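Local coordinates for protein inorganic pyrophosphatase (Ehrlichia chaffeensis, PDB 3LO0) that probably catalyses the magnesium-dependent hydrolysis of inorganic pyrophosphate to two phosphate ions, working as a homohexamer, at residues Asn154-Ser157 with His158-Phe162. Numbering follows the deposited sequence.
Sequences NSIS and HFFTF
His158 N donates a hydrogen bond to Asn154 O at 3.0 Å, and Phe159 N one to Ser155 O at 3.1 Å, the i to i+4 pattern of one continuous α-helix, 150-162; the next bond, from Phe160 N to Ile156 O, is weak. Ser157 O is gripped twice, by Thr161 N at 3.2 Å and by Thr161 OG1 at 2.8 Å. The two donors reach it from opposite faces of the carbonyl plane, the hydroxyl 38° out of it. That approach follows from the side-chain torsion (chi1 -58°), which swings OG1 back beside the backbone N. One turn apart on the buried side, Ile156 and Phe160 run alongside each other, Ile156 CG2 resting 4.0 Å from Phe160 CE2, and both pack on Leu94 and Leu115 of the sheet. A water bridges Ser155 O, to which it donates at 2.7 Å, and His158 ND1. The far nitrogen of that imidazole, NE2, makes a weak hydrogen bond to Phe162 O of the second subunit, and the Phe162 ring of that subunit stacks on Phe162 of this chain. The amphipathic helix thus covers the pyrophosphatase β-sheet with one flank and meets a neighbouring subunit with another, while the Phe159 ring stacks with that of Tyr163, a predicted substrate-binding residue, and Phe160 meets it edge-to-face.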
# COMPACT_ATOMS: atom_id res chain seq x y z
N ASN A 154 7.88 -20.08 15.17
CA ASN A 154 6.70 -20.94 15.02
C ASN A 154 5.81 -20.50 13.85
O ASN A 154 5.26 -21.32 13.11
CB ASN A 154 5.92 -21.03 16.35
CG ASN A 154 6.66 -21.81 17.44
OD1 ASN A 154 7.55 -22.62 17.16
ND2 ASN A 154 6.29 -21.56 18.71
N SER A 155 5.72 -19.18 13.65
CA SER A 155 4.94 -18.65 12.53
C SER A 155 5.51 -19.12 11.19
O SER A 155 4.78 -19.45 10.26
CB SER A 155 4.90 -17.11 12.62
OG SER A 155 4.05 -16.58 11.60
N ILE A 156 6.84 -19.16 11.10
CA ILE A 156 7.48 -19.60 9.90
C ILE A 156 7.19 -21.08 9.63
O ILE A 156 6.84 -21.45 8.50
CB ILE A 156 9.04 -19.33 9.91
CG1 ILE A 156 9.34 -17.80 9.85
CG2 ILE A 156 9.71 -20.00 8.75
CD1 ILE A 156 10.78 -17.42 10.33
N SER A 157 7.34 -21.93 10.64
CA SER A 157 7.15 -23.37 10.39
C SER A 157 5.70 -23.70 10.07
O SER A 157 5.46 -24.51 9.18
CB SER A 157 7.66 -24.26 11.52
OG SER A 157 7.24 -23.80 12.77
N HIS A 158 4.76 -23.00 10.72
CA HIS A 158 3.32 -23.10 10.41
C HIS A 158 3.01 -22.77 8.94
O HIS A 158 2.27 -23.51 8.26
CB HIS A 158 2.54 -22.17 11.34
CG HIS A 158 1.05 -22.17 11.13
ND1 HIS A 158 0.44 -21.45 10.12
CD2 HIS A 158 0.06 -22.76 11.83
CE1 HIS A 158 -0.87 -21.62 10.20
NE2 HIS A 158 -1.13 -22.41 11.24
N PHE A 159 3.61 -21.69 8.44
CA PHE A 159 3.43 -21.26 7.05
C PHE A 159 3.75 -22.37 6.08
O PHE A 159 2.93 -22.72 5.23
CB PHE A 159 4.31 -20.04 6.72
CG PHE A 159 4.24 -19.64 5.28
CD1 PHE A 159 5.22 -20.02 4.38
CD2 PHE A 159 3.15 -18.92 4.80
CE1 PHE A 159 5.12 -19.67 3.03
CE2 PHE A 159 3.05 -18.56 3.45
CZ PHE A 159 4.04 -18.93 2.57
N PHE A 160 4.96 -22.93 6.19
CA PHE A 160 5.40 -23.95 5.22
C PHE A 160 4.69 -25.29 5.34
O PHE A 160 4.70 -26.09 4.38
CB PHE A 160 6.92 -24.17 5.28
CG PHE A 160 7.68 -23.07 4.69
CD1 PHE A 160 7.72 -22.91 3.32
CD2 PHE A 160 8.31 -22.14 5.49
CE1 PHE A 160 8.39 -21.82 2.76
CE2 PHE A 160 8.99 -21.08 4.94
CZ PHE A 160 9.02 -20.90 3.58
N THR A 161 4.11 -25.54 6.51
CA THR A 161 3.30 -26.74 6.76
C THR A 161 1.97 -26.65 6.03
O THR A 161 1.56 -27.57 5.28
CB THR A 161 2.99 -26.91 8.28
OG1 THR A 161 4.21 -26.97 9.04
CG2 THR A 161 2.18 -28.19 8.54
N PHE A 162 1.30 -25.52 6.22
CA PHE A 162 -0.11 -25.38 5.91
C PHE A 162 -0.42 -24.59 4.66
O PHE A 162 -1.59 -24.51 4.27
CB PHE A 162 -0.83 -24.76 7.10
CG PHE A 162 -0.87 -25.65 8.30
CD1 PHE A 162 -1.49 -26.90 8.22
CD2 PHE A 162 -0.27 -25.27 9.49
CE1 PHE A 162 -1.52 -27.75 9.32
CE2 PHE A 162 -0.31 -26.12 10.60
CZ PHE A 162 -0.93 -27.36 10.52
O HOH W 1 2.21 -18.80 9.82